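Long-range contacts in uncharacterized protein VP1736 (Vibrio parahaemolyticus, PDB 3LXQ), which is of unknown function but carries a sulfatase-family domain and probably has the alpha/beta fold of the alkaline phosphatase superfamily: residues L88-Q93 / F242-T247; E115-G120 / P324-G329; Q177-G182 / E221-K226; N225-E230 / G283-K288; E230-S235 / S292-D297. One frame throughout, in Å; residues are numbered along the deposited sequence.

Contact 1. Residues L88-Q93 / F242-T247; sequences LVILLQ and FSLVFT
Leu92 and Phe246 lie side by side on neighbouring parallel strands, and the leucine puts a methyl over the ring: CD2 stands 4.0 Å from the centroid of Phe246, offset toward the rim, a CH-pi contact. Both side chains run with CG anti to the backbone N (chi1 -174° for Leu92, -172° for Phe246), which keeps them pointing the same way. At the other end of the same face Phe242 meets two partners. Leu88 runs alongside it, with CD2 3.6 Å from Phe242 CD1, while Ile90 comes to the ring edge, its CD1 3.3 Å from Phe242 CE1. Between the two rings Ile90 turns its other branch to Leu244, CG2 to CD1. Val89, Ser243, Leu91 and Val245 occupy the reverse face, where Leu91 CD2 leans on Val245 CB at 3.8 Å; helix 220-234 covers part of this side through Phe231. Five backbone bonds hold the register, among them Ser243 N to Leu88 O at 2.8 Å. Gln93 bends back, NE2 donating to Leu91 O from above the carbonyl plane and also bonding Tyr224 OH. Buried parallel strands with mostly apolar side chains on both faces are characteristic of the central sheet of an alpha/beta sandwich.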
# COMPACT_ATOMS: atom_id res chain seq x y z
N LEU A 88 -7.81 -1.79 13.11
CA LEU A 88 -6.85 -1.86 12.00
C LEU A 88 -5.89 -0.67 11.94
O LEU A 88 -6.30 0.48 11.75
CB LEU A 88 -7.58 -2.02 10.67
CG LEU A 88 -6.73 -1.98 9.40
CD1 LEU A 88 -5.74 -3.15 9.32
CD2 LEU A 88 -7.64 -1.95 8.19
N VAL A 89 -4.60 -0.96 12.09
CA VAL A 89 -3.56 0.07 12.09
C VAL A 89 -2.65 -0.17 10.89
O VAL A 89 -2.03 -1.24 10.77
CB VAL A 89 -2.77 0.08 13.43
CG1 VAL A 89 -1.51 0.90 13.32
CG2 VAL A 89 -3.65 0.60 14.57
N ILE A 90 -2.62 0.81 9.99
CA ILE A 90 -1.72 0.80 8.85
C ILE A 90 -0.55 1.75 9.11
O ILE A 90 -0.74 2.95 9.29
CB ILE A 90 -2.45 1.20 7.54
CG1 ILE A 90 -3.55 0.17 7.20
CG2 ILE A 90 -1.45 1.34 6.37
CD1 ILE A 90 -4.47 0.60 6.03
N LEU A 91 0.67 1.22 9.13
CA LEU A 91 1.86 2.01 9.41
C LEU A 91 2.60 2.14 8.10
O LEU A 91 3.46 1.31 7.78
CB LEU A 91 2.74 1.35 10.48
CG LEU A 91 2.06 1.00 11.81
CD1 LEU A 91 2.98 0.16 12.71
CD2 LEU A 91 1.59 2.25 12.53
N LEU A 92 2.24 3.17 7.34
CA LEU A 92 2.77 3.40 6.00
C LEU A 92 4.17 4.01 6.06
O LEU A 92 4.41 5.02 6.73
CB LEU A 92 1.80 4.24 5.15
CG LEU A 92 2.10 4.46 3.65
CD1 LEU A 92 2.14 3.18 2.87
CD2 LEU A 92 1.09 5.42 3.02
N GLN A 93 5.10 3.37 5.37
CA GLN A 93 6.51 3.70 5.50
C GLN A 93 6.98 4.47 4.29
O GLN A 93 7.13 3.90 3.19
CB GLN A 93 7.34 2.44 5.71
CG GLN A 93 6.87 1.56 6.84
CD GLN A 93 7.02 2.24 8.20
OE1 GLN A 93 8.05 2.82 8.48
NE2 GLN A 93 5.97 2.17 9.02
N PHE A 242 -9.96 2.48 12.78
CA PHE A 242 -9.06 2.28 11.65
C PHE A 242 -8.14 3.48 11.56
O PHE A 242 -8.59 4.62 11.39
CB PHE A 242 -9.84 2.10 10.33
CG PHE A 242 -9.00 2.33 9.09
CD1 PHE A 242 -7.85 1.58 8.86
CD2 PHE A 242 -9.37 3.29 8.15
CE1 PHE A 242 -7.07 1.79 7.71
CE2 PHE A 242 -8.61 3.51 7.00
CZ PHE A 242 -7.44 2.76 6.78
N SER A 243 -6.84 3.22 11.67
CA SER A 243 -5.84 4.27 11.67
C SER A 243 -4.79 4.11 10.57
O SER A 243 -4.12 3.08 10.47
CB SER A 243 -5.17 4.33 13.04
OG SER A 243 -4.22 5.38 13.10
N LEU A 244 -4.65 5.15 9.75
CA LEU A 244 -3.54 5.26 8.80
C LEU A 244 -2.48 6.20 9.37
O LEU A 244 -2.77 7.36 9.61
CB LEU A 244 -4.03 5.74 7.42
CG LEU A 244 -2.95 6.10 6.39
CD1 LEU A 244 -2.08 4.90 6.04
CD2 LEU A 244 -3.54 6.71 5.13
N VAL A 245 -1.27 5.69 9.57
CA VAL A 245 -0.15 6.41 10.16
C VAL A 245 0.95 6.44 9.12
O VAL A 245 1.37 5.39 8.64
CB VAL A 245 0.39 5.70 11.41
CG1 VAL A 245 1.57 6.46 11.98
CG2 VAL A 245 -0.70 5.48 12.48
N PHE A 246 1.44 7.63 8.78
CA PHE A 246 2.34 7.80 7.64
C PHE A 246 3.62 8.50 8.07
O PHE A 246 3.56 9.63 8.54
CB PHE A 246 1.61 8.57 6.53
CG PHE A 246 2.36 8.65 5.21
CD1 PHE A 246 3.28 7.68 4.83
CD2 PHE A 246 2.10 9.70 4.33
CE1 PHE A 246 3.96 7.75 3.59
CE2 PHE A 246 2.76 9.79 3.08
CZ PHE A 246 3.69 8.81 2.72
N THR A 247 4.76 7.84 7.90
CA THR A 247 6.06 8.41 8.28
C THR A 247 6.46 9.58 7.38
O THR A 247 5.96 9.69 6.25
CB THR A 247 7.21 7.35 8.34
OG1 THR A 247 7.49 6.84 7.02
CG2 THR A 247 6.86 6.21 9.30

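Contact 2. Residues E115-G120 / P324-G329; sequences ELMQEG and PALIIG
This is a buried helix-on-sheet contact, in which the last turn of helix 111-118 and the residues leading into strand 121-127 rest on strand 322-328 of the large mixed sheet. Leu116, Met117 (a selenomethionine), Glu119 and Gly120 meet mainly Leu326 and Ile328, whose side chains rise on the helix side, while Ala325 and Ile327 turn away from it. Ile328 reaches up with CG1 anti to its backbone N (chi1 -172°) and a nearly straight continuation, so that CD1 arrives beneath the helix end. There it lies 3.8 Å from Leu116 O and 4.0 Å from Glu119 CB. The Leu116 side chain crosses that of Ile328 at about a right angle, its CD2 4.1 Å from Ile328 CD1. Leu326 spreads its branches under the turn, with CD2 3.9 Å from Gly120 C. The bent chain of Met117 turns its end toward Leu326, but the exact placing of its methyl is doubtful. Gly120 comes close over the strand with its backbone, CA 3.8 Å from Ile327 O. The carboxylate of Glu119 heads elsewhere, to a salt bridge with Lys290. After Gly120 the chain enters strand 121-127, which pairs antiparallel with 322-328: a helix folded back over the sheet its own following strand joins, an arrangement at home in a layered alpha/beta fold.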
# COMPACT_ATOMS: atom_id res chain seq x y z
N GLU A 115 13.59 -8.20 12.77
CA GLU A 115 13.22 -9.01 13.92
C GLU A 115 11.72 -9.22 13.97
O GLU A 115 11.25 -10.34 14.16
CB GLU A 115 13.70 -8.32 15.20
CG GLU A 115 13.65 -9.20 16.44
CD GLU A 115 14.72 -10.27 16.44
OE1 GLU A 115 14.75 -11.09 15.49
OE2 GLU A 115 15.52 -10.31 17.40
N LEU A 116 10.96 -8.14 13.78
CA LEU A 116 9.50 -8.18 13.75
C LEU A 116 8.94 -9.02 12.58
O LEU A 116 7.83 -9.55 12.65
CB LEU A 116 8.94 -6.76 13.67
CG LEU A 116 9.15 -5.87 14.90
CD1 LEU A 116 9.11 -4.40 14.50
CD2 LEU A 116 8.10 -6.18 15.97
N MSE A 117 9.74 -9.13 11.52
CA MSE A 117 9.40 -9.92 10.33
C MSE A 117 9.25 -11.39 10.67
O MSE A 117 8.35 -12.06 10.16
CB MSE A 117 10.47 -9.77 9.26
CG MSE A 117 10.54 -8.40 8.62
SE MSE A 117 9.58 -8.30 6.93
CE MSE A 117 7.78 -8.49 7.54
N GLN A 118 10.14 -11.89 11.53
CA GLN A 118 10.10 -13.27 11.98
C GLN A 118 8.85 -13.51 12.82
O GLN A 118 8.35 -14.63 12.90
CB GLN A 118 11.35 -13.63 12.80
CG GLN A 118 12.71 -13.21 12.20
CD GLN A 118 12.86 -13.52 10.70
OE1 GLN A 118 12.37 -14.53 10.20
NE2 GLN A 118 13.55 -12.63 9.99
N GLU A 119 8.35 -12.45 13.44
CA GLU A 119 7.22 -12.55 14.36
C GLU A 119 5.85 -12.53 13.67
O GLU A 119 4.83 -12.64 14.35
CB GLU A 119 7.31 -11.46 15.43
CG GLU A 119 8.48 -11.66 16.40
CD GLU A 119 8.79 -10.44 17.25
OE1 GLU A 119 9.98 -10.17 17.49
OE2 GLU A 119 7.84 -9.75 17.69
N GLY A 120 5.82 -12.41 12.34
CA GLY A 120 4.53 -12.34 11.65
C GLY A 120 4.44 -12.80 10.20
O GLY A 120 5.26 -13.58 9.70
N PRO A 324 8.81 -3.95 1.43
CA PRO A 324 8.44 -4.82 2.54
C PRO A 324 6.95 -4.72 2.84
O PRO A 324 6.33 -3.69 2.57
CB PRO A 324 9.24 -4.24 3.71
CG PRO A 324 9.38 -2.78 3.38
CD PRO A 324 9.54 -2.75 1.89
N ALA A 325 6.39 -5.79 3.38
CA ALA A 325 5.03 -5.75 3.90
C ALA A 325 5.00 -6.77 5.00
O ALA A 325 5.48 -7.88 4.84
CB ALA A 325 4.01 -6.09 2.82
N LEU A 326 4.43 -6.37 6.14
CA LEU A 326 4.35 -7.22 7.31
C LEU A 326 3.00 -7.05 7.96
O LEU A 326 2.59 -5.94 8.26
CB LEU A 326 5.46 -6.84 8.31
CG LEU A 326 5.83 -7.61 9.59
CD1 LEU A 326 5.43 -6.81 10.81
CD2 LEU A 326 5.29 -9.04 9.68
N ILE A 327 2.30 -8.16 8.18
CA ILE A 327 1.09 -8.12 8.96
C ILE A 327 1.40 -8.81 10.27
O ILE A 327 1.91 -9.93 10.31
CB ILE A 327 -0.11 -8.76 8.23
CG1 ILE A 327 -0.43 -8.00 6.93
CG2 ILE A 327 -1.33 -8.80 9.16
CD1 ILE A 327 -1.54 -8.64 6.08
N ILE A 328 1.12 -8.10 11.36
CA ILE A 328 1.51 -8.56 12.68
C ILE A 328 0.38 -8.24 13.65
O ILE A 328 -0.36 -7.26 13.49
CB ILE A 328 2.88 -7.94 13.11
CG1 ILE A 328 3.39 -8.56 14.41
CG2 ILE A 328 2.81 -6.41 13.16
CD1 ILE A 328 4.88 -8.31 14.68
N GLY A 329 0.23 -9.10 14.65
CA GLY A 329 -0.81 -8.95 15.63
C GLY A 329 -0.97 -10.26 16.34
O GLY A 329 -0.52 -11.30 15.84

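Contact 3. Residues Q177-G182 / E221-K226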
# COMPACT_ATOMS: atom_id res chain seq x y z
N GLN A 177 -9.25 7.47 11.22
CA GLN A 177 -8.29 8.56 11.41
C GLN A 177 -7.06 8.40 10.55
O GLN A 177 -6.75 7.32 10.06
CB GLN A 177 -7.89 8.71 12.88
CG GLN A 177 -7.14 7.51 13.45
CD GLN A 177 -6.52 7.77 14.81
OE1 GLN A 177 -6.89 8.72 15.51
NE2 GLN A 177 -5.56 6.93 15.18
N PHE A 178 -6.35 9.52 10.38
CA PHE A 178 -5.09 9.58 9.69
C PHE A 178 -4.13 10.27 10.65
O PHE A 178 -4.42 11.34 11.14
CB PHE A 178 -5.26 10.41 8.42
CG PHE A 178 -3.97 10.73 7.71
CD1 PHE A 178 -3.07 9.73 7.33
CD2 PHE A 178 -3.67 12.05 7.38
CE1 PHE A 178 -1.88 10.04 6.64
CE2 PHE A 178 -2.50 12.37 6.69
CZ PHE A 178 -1.60 11.36 6.32
N ILE A 179 -3.00 9.63 10.94
CA ILE A 179 -1.98 10.28 11.76
C ILE A 179 -0.75 10.56 10.90
O ILE A 179 -0.20 9.66 10.28
CB ILE A 179 -1.56 9.45 13.00
CG1 ILE A 179 -2.79 9.01 13.82
CG2 ILE A 179 -0.63 10.29 13.89
CD1 ILE A 179 -2.45 8.09 15.02
N TYR A 180 -0.34 11.82 10.90
CA TYR A 180 0.78 12.33 10.11
C TYR A 180 1.61 13.29 10.98
O TYR A 180 1.07 13.93 11.88
CB TYR A 180 0.20 13.07 8.91
CG TYR A 180 1.18 13.47 7.84
CD1 TYR A 180 2.09 12.56 7.32
CD2 TYR A 180 1.15 14.76 7.30
CE1 TYR A 180 2.97 12.92 6.33
CE2 TYR A 180 2.03 15.14 6.30
CZ TYR A 180 2.94 14.21 5.82
OH TYR A 180 3.82 14.57 4.83
N GLY A 181 2.90 13.39 10.69
CA GLY A 181 3.81 14.28 11.42
C GLY A 181 3.92 15.71 10.91
O GLY A 181 4.25 16.62 11.67
N GLY A 182 3.65 15.91 9.61
CA GLY A 182 3.75 17.21 8.96
C GLY A 182 2.40 17.86 8.72
O GLY A 182 1.47 17.69 9.51
N GLU A 221 9.70 8.98 15.63
CA GLU A 221 9.47 8.58 17.04
C GLU A 221 8.33 9.39 17.68
O GLU A 221 7.48 8.82 18.34
CB GLU A 221 10.74 8.62 17.91
CG GLU A 221 10.49 8.24 19.39
CD GLU A 221 11.75 7.94 20.21
OE1 GLU A 221 12.86 8.36 19.83
OE2 GLU A 221 11.63 7.27 21.25
N ASP A 222 8.29 10.70 17.43
CA ASP A 222 7.17 11.54 17.92
C ASP A 222 5.85 11.13 17.28
O ASP A 222 4.81 11.08 17.95
CB ASP A 222 7.44 13.04 17.70
CG ASP A 222 8.67 13.52 18.47
OD1 ASP A 222 8.73 13.36 19.71
OD2 ASP A 222 9.58 14.06 17.81
N LEU A 223 5.89 10.83 15.98
CA LEU A 223 4.72 10.29 15.27
C LEU A 223 4.20 9.03 15.96
O LEU A 223 3.00 8.90 16.20
CB LEU A 223 5.08 9.95 13.83
CG LEU A 223 4.01 9.29 12.96
CD1 LEU A 223 2.92 10.28 12.56
CD2 LEU A 223 4.65 8.69 11.73
N TYR A 224 5.13 8.14 16.26
CA TYR A 224 4.82 6.84 16.83
C TYR A 224 4.42 6.91 18.31
O TYR A 224 3.66 6.05 18.77
CB TYR A 224 6.01 5.89 16.63
CG TYR A 224 6.19 5.33 15.22
CD1 TYR A 224 5.10 4.88 14.46
CD2 TYR A 224 7.46 5.20 14.68
CE1 TYR A 224 5.29 4.34 13.18
CE2 TYR A 224 7.66 4.66 13.41
CZ TYR A 224 6.58 4.24 12.67
OH TYR A 224 6.82 3.71 11.42
N ASN A 225 4.93 7.89 19.05
CA ASN A 225 4.44 8.13 20.43
C ASN A 225 2.99 8.61 20.36
O ASN A 225 2.15 8.21 21.17
CB ASN A 225 5.29 9.17 21.18
CG ASN A 225 6.75 8.74 21.38
OD1 ASN A 225 7.65 9.59 21.35
ND2 ASN A 225 6.98 7.46 21.61
N LYS A 226 2.71 9.47 19.37
CA LYS A 226 1.38 10.03 19.16
C LYS A 226 0.39 8.95 18.79
O LYS A 226 -0.78 9.00 19.19
CB LYS A 226 1.41 11.08 18.04
CG LYS A 226 0.13 11.91 17.92
CD LYS A 226 -0.17 12.60 19.25
CE LYS A 226 -1.09 13.80 19.12
NZ LYS A 226 -1.51 14.28 20.49
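Leu223 pushes one methyl, CD1, against the end of strand 175-180, and nearly all of the close packing between the two segments depends on it. The setting is an alpha/beta layer: helix 220-234 lies over the mixed sheet and runs roughly antiparallel to this strand, the short axes 151° apart and 8.8 Å at their closest. CG of Leu223 is anti to the backbone N (chi1 176°), which swings the branch from the flank of the helix in toward the sheet. Ile179 rises from the strand to meet it obliquely with CG2. Further along, the same leucine methyl sits over the peptide link between Tyr180 and Gly181, and the Gly181 CA is the nearest in the strand segment to the CA of Leu223, at 5.6 Å. The loose side belongs to Lys226, which is partly exposed. Its CB starts toward the strand, but the chain then leads away, leaving a distant touch of CG on Ile179 CG2 at 4.4 Å; NZ turns to a weak, long ion pair with Glu229. On the tight side, Leu223 CD1 is 3.8 Å from Ile179 CG2 and 3.6 Å from both Tyr180 C and Gly181 N.

Contact 4. Residues N225-E230 / G283-K288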
# COMPACT_ATOMS: atom_id res chain seq x y z
N ASN A 225 4.93 7.89 19.05
CA ASN A 225 4.44 8.13 20.43
C ASN A 225 2.99 8.61 20.36
O ASN A 225 2.15 8.21 21.17
CB ASN A 225 5.29 9.17 21.18
CG ASN A 225 6.75 8.74 21.38
OD1 ASN A 225 7.65 9.59 21.35
ND2 ASN A 225 6.98 7.46 21.61
N LYS A 226 2.71 9.47 19.37
CA LYS A 226 1.38 10.03 19.16
C LYS A 226 0.39 8.95 18.79
O LYS A 226 -0.78 9.00 19.19
CB LYS A 226 1.41 11.08 18.04
CG LYS A 226 0.13 11.91 17.92
CD LYS A 226 -0.17 12.60 19.25
CE LYS A 226 -1.09 13.80 19.12
NZ LYS A 226 -1.51 14.28 20.49
N ALA A 227 0.86 8.00 17.99
CA ALA A 227 0.03 6.89 17.55
C ALA A 227 -0.38 6.09 18.78
O ALA A 227 -1.57 6.02 19.12
CB ALA A 227 0.79 6.03 16.56
N ASP A 228 0.63 5.55 19.47
CA ASP A 228 0.46 4.83 20.75
C ASP A 228 -0.46 5.54 21.75
O ASP A 228 -1.20 4.88 22.50
CB ASP A 228 1.84 4.56 21.37
CG ASP A 228 1.75 3.98 22.79
OD1 ASP A 228 1.93 4.77 23.74
OD2 ASP A 228 1.51 2.76 22.95
N GLU A 229 -0.39 6.87 21.76
CA GLU A 229 -1.27 7.73 22.59
C GLU A 229 -2.72 7.67 22.11
O GLU A 229 -3.65 7.56 22.91
CB GLU A 229 -0.81 9.20 22.52
CG GLU A 229 -0.23 9.80 23.79
CD GLU A 229 -0.25 11.33 23.77
OE1 GLU A 229 -0.08 11.94 22.69
OE2 GLU A 229 -0.44 11.92 24.85
N GLU A 230 -2.90 7.77 20.80
CA GLU A 230 -4.22 7.81 20.17
C GLU A 230 -4.91 6.46 20.24
O GLU A 230 -6.14 6.39 20.28
CB GLU A 230 -4.08 8.22 18.69
CG GLU A 230 -4.02 9.72 18.47
CD GLU A 230 -5.35 10.39 18.78
OE1 GLU A 230 -5.49 10.95 19.89
OE2 GLU A 230 -6.27 10.35 17.93
N GLY A 283 10.60 0.46 15.95
CA GLY A 283 10.91 -0.45 17.07
C GLY A 283 10.39 0.08 18.39
O GLY A 283 9.84 -0.68 19.19
N THR A 284 10.56 1.39 18.60
CA THR A 284 10.02 2.06 19.79
C THR A 284 8.49 2.05 19.81
O THR A 284 7.91 2.00 20.89
CB THR A 284 10.53 3.53 19.96
OG1 THR A 284 10.06 4.35 18.89
CG2 THR A 284 12.05 3.59 20.02
N PHE A 285 7.85 2.09 18.65
CA PHE A 285 6.39 1.93 18.59
C PHE A 285 5.97 0.53 19.02
O PHE A 285 5.06 0.40 19.84
CB PHE A 285 5.82 2.20 17.19
CG PHE A 285 4.34 1.94 17.10
CD1 PHE A 285 3.42 2.91 17.50
CD2 PHE A 285 3.86 0.71 16.66
CE1 PHE A 285 2.06 2.66 17.43
CE2 PHE A 285 2.49 0.45 16.61
CZ PHE A 285 1.59 1.42 16.99
N PHE A 286 6.61 -0.49 18.46
CA PHE A 286 6.24 -1.88 18.77
C PHE A 286 6.59 -2.34 20.19
O PHE A 286 5.90 -3.21 20.75
CB PHE A 286 6.77 -2.87 17.72
CG PHE A 286 5.87 -3.01 16.51
CD1 PHE A 286 4.67 -3.71 16.60
CD2 PHE A 286 6.21 -2.42 15.29
CE1 PHE A 286 3.83 -3.83 15.50
CE2 PHE A 286 5.37 -2.54 14.18
CZ PHE A 286 4.18 -3.24 14.28
N ASP A 287 7.64 -1.75 20.77
CA ASP A 287 8.00 -2.03 22.16
C ASP A 287 6.88 -1.57 23.09
O ASP A 287 6.59 -2.21 24.11
CB ASP A 287 9.30 -1.32 22.55
CG ASP A 287 10.53 -1.90 21.86
OD1 ASP A 287 10.52 -3.10 21.48
OD2 ASP A 287 11.50 -1.13 21.69
N LYS A 288 6.28 -0.45 22.72
CA LYS A 288 5.15 0.11 23.43
C LYS A 288 3.89 -0.65 23.09
O LYS A 288 3.11 -0.99 23.97
CB LYS A 288 5.00 1.60 23.09
CG LYS A 288 6.26 2.42 23.39
CD LYS A 288 5.95 3.83 23.87
CE LYS A 288 5.38 4.72 22.76
NZ LYS A 288 4.79 5.97 23.32
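Asp228 leaves its helix with CG anti to the backbone N (chi1 172°), and Lys288 answers from the other helix with CG beside its own N (chi1 -57°) and a chain bent at chi2 and chi3. The bends lay the lysine across the aspartate at about a right angle and bring NZ to Asp228 OD1 at 3.1 Å. This is a hydrogen-bonded salt bridge, although NZ approaches from above the carboxylate plane. Lower on the same side chains, Lys288 CB lies 3.7 Å from Asp228 OD2. That second oxygen accepts a hydrogen bond from Tyr294 OH, so the two carboxylate oxygens are held by different partners, probably fixing the rotation of the group. Asn225 adds a flank to the ammonium end, with its CB 3.9 Å from Lys288 NZ. Deeper in, toward the sheet, the contact becomes apolar. Phe285 has CG anti to its backbone N and turns CE1 to the first helix, 3.7 Å from Ala227 CB, while Asp228 N comes to the ring edge, 3.8 Å from the same carbon. The axes of the two short helical segments pass 9.7 Å apart at a crossing angle of -24°. Side-by-side helices with an apolar underside and an outer ion pair are typical of the helical layer covering a sheet in an alpha/beta fold.

Contact 5. Residues E230-S235 / S292-D297; sequences EFERLS and SSYWDD
Glu232 OE2 takes the backbone N-H of Ser293 at 2.9 Å, met from above the carboxylate plane and with a bent N-H...O angle of 144°. The same oxygen lies 3.3 Å from Ser292 CA. Nearby, the hydroxyls of Ser235 and Ser293 approach to 2.9 Å, OG to OG; Ser235 OG also lies within reach of the carbonyls of Phe231 and Glu232, and which of the three takes its proton is unsettled. Here the C-terminal end of helix 220-234 meets the loop between helix 271-289 and strand 298-304, at the margin of the helical layer on the large mixed sheet of this sulfatase-family domain. The Tyr294 ring is the centre of the packing. Its CG sits between the backbone N and the carbonyl carbon (chi1 51°), which turns the ring back to the helix. Phe231 CB covers one face, 3.6 Å from the centroid, and Ser292 OG, bonded to Ala289 O, stands over the opposite one. The Phe231 ring itself comes edge-to-face, a T-shaped pair with centroids 5.5 Å apart and planes at 78°. The tyrosine hydroxyl leads on to Asp228, while at the near end Tyr294 CB packs on Ser235 CB at 3.9 Å.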
# COMPACT_ATOMS: atom_id res chain seq x y z
N GLU A 230 -2.90 7.77 20.80
CA GLU A 230 -4.22 7.81 20.17
C GLU A 230 -4.91 6.46 20.24
O GLU A 230 -6.14 6.39 20.28
CB GLU A 230 -4.08 8.22 18.69
CG GLU A 230 -4.02 9.72 18.47
CD GLU A 230 -5.35 10.39 18.78
OE1 GLU A 230 -5.49 10.95 19.89
OE2 GLU A 230 -6.27 10.35 17.93
N PHE A 231 -4.11 5.40 20.20
CA PHE A 231 -4.64 4.04 20.15
C PHE A 231 -5.05 3.62 21.55
O PHE A 231 -6.12 3.06 21.73
CB PHE A 231 -3.61 3.06 19.58
CG PHE A 231 -3.17 3.36 18.17
CD1 PHE A 231 -4.00 4.04 17.28
CD2 PHE A 231 -1.92 2.94 17.72
CE1 PHE A 231 -3.60 4.30 15.99
CE2 PHE A 231 -1.51 3.20 16.40
CZ PHE A 231 -2.36 3.89 15.54
N GLU A 232 -4.20 3.91 22.53
CA GLU A 232 -4.54 3.63 23.94
C GLU A 232 -5.72 4.47 24.41
O GLU A 232 -6.43 4.09 25.35
CB GLU A 232 -3.33 3.81 24.86
CG GLU A 232 -3.20 2.70 25.90
CD GLU A 232 -1.82 2.06 25.89
OE1 GLU A 232 -0.88 2.64 25.29
OE2 GLU A 232 -1.68 0.97 26.46
N ARG A 233 -5.90 5.61 23.75
CA ARG A 233 -7.06 6.47 23.93
C ARG A 233 -8.31 5.82 23.32
O ARG A 233 -9.28 5.56 24.03
CB ARG A 233 -6.82 7.85 23.30
CG ARG A 233 -7.87 8.92 23.61
CD ARG A 233 -9.22 8.61 22.92
NE ARG A 233 -9.74 9.71 22.10
CZ ARG A 233 -9.02 10.44 21.26
NH1 ARG A 233 -9.61 11.40 20.56
NH2 ARG A 233 -7.73 10.21 21.08
N LEU A 234 -8.26 5.55 22.02
CA LEU A 234 -9.41 4.98 21.30
C LEU A 234 -9.86 3.63 21.87
O LEU A 234 -11.06 3.31 21.86
CB LEU A 234 -9.13 4.88 19.79
CG LEU A 234 -9.09 6.18 18.97
CD1 LEU A 234 -8.32 6.00 17.65
CD2 LEU A 234 -10.49 6.77 18.73
N SER A 235 -8.92 2.86 22.39
CA SER A 235 -9.20 1.53 22.93
C SER A 235 -9.99 1.58 24.23
O SER A 235 -10.60 0.59 24.62
CB SER A 235 -7.90 0.73 23.13
OG SER A 235 -7.08 1.33 24.12
N SER A 292 0.72 -2.82 25.38
CA SER A 292 -0.38 -1.85 25.30
C SER A 292 -1.74 -2.48 25.58
O SER A 292 -1.87 -3.71 25.64
CB SER A 292 -0.40 -1.19 23.92
OG SER A 292 -0.82 -2.12 22.93
N SER A 293 -2.77 -1.64 25.70
CA SER A 293 -4.13 -2.11 25.97
C SER A 293 -4.91 -2.41 24.70
O SER A 293 -6.02 -2.95 24.75
CB SER A 293 -4.89 -1.11 26.86
OG SER A 293 -5.72 -0.25 26.09
N TYR A 294 -4.33 -2.05 23.55
CA TYR A 294 -4.97 -2.31 22.27
C TYR A 294 -4.43 -3.56 21.55
O TYR A 294 -5.03 -4.02 20.58
CB TYR A 294 -4.90 -1.05 21.37
CG TYR A 294 -3.51 -0.45 21.22
CD1 TYR A 294 -2.62 -0.94 20.27
CD2 TYR A 294 -3.11 0.62 22.01
CE1 TYR A 294 -1.35 -0.40 20.12
CE2 TYR A 294 -1.83 1.17 21.87
CZ TYR A 294 -0.96 0.66 20.92
OH TYR A 294 0.29 1.20 20.78
N TRP A 295 -3.31 -4.10 22.04
CA TRP A 295 -2.57 -5.17 21.35
C TRP A 295 -3.39 -6.42 21.03
O TRP A 295 -3.30 -6.95 19.91
CB TRP A 295 -1.32 -5.58 22.13
CG TRP A 295 -0.50 -6.60 21.39
CD1 TRP A 295 -0.43 -7.94 21.64
CD2 TRP A 295 0.33 -6.37 20.24
NE1 TRP A 295 0.41 -8.55 20.74
CE2 TRP A 295 0.89 -7.61 19.87
CE3 TRP A 295 0.67 -5.22 19.50
CZ2 TRP A 295 1.77 -7.75 18.79
CZ3 TRP A 295 1.54 -5.36 18.42
CH2 TRP A 295 2.08 -6.62 18.07
N ASP A 296 -4.17 -6.88 22.01
CA ASP A 296 -5.04 -8.04 21.84
C ASP A 296 -6.00 -7.87 20.67
O ASP A 296 -6.34 -8.84 19.99
CB ASP A 296 -5.87 -8.25 23.12
CG ASP A 296 -5.11 -9.00 24.20
OD1 ASP A 296 -3.92 -9.31 24.00
OD2 ASP A 296 -5.73 -9.28 25.26
N ASP A 297 -6.41 -6.63 20.44
CA ASP A 297 -7.59 -6.35 19.64
C ASP A 297 -7.28 -5.76 18.25
O ASP A 297 -8.18 -5.28 17.57
CB ASP A 297 -8.48 -5.39 20.44
CG ASP A 297 -9.92 -5.35 19.96
OD1 ASP A 297 -10.67 -4.49 20.46
OD2 ASP A 297 -10.31 -6.18 19.10

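In the fold
Contacts 1 and 3 share the sheet: strand 241-246 pairs with 87-93 on one side and 175-180 on the other, and their centres lie 9 Å apart. Helix 220-234 serves contacts 3, 4 and 5 in turn, and Phe231 carries the last of these down to the sheet, its CZ 3.7 Å from Val89 CG2 of contact 1. Contacts 4 and 5, with centres 10 Å apart, join through Tyr294 OH and Asp228 OD2 at 2.9 Å. Contact 2 lies further along the sheet, about 15 Å from contact 1 between centres, yet Phe286 of helix 271-289 bridges contacts 2 and 4, with CD2 3.6 Å from Leu116 CD1.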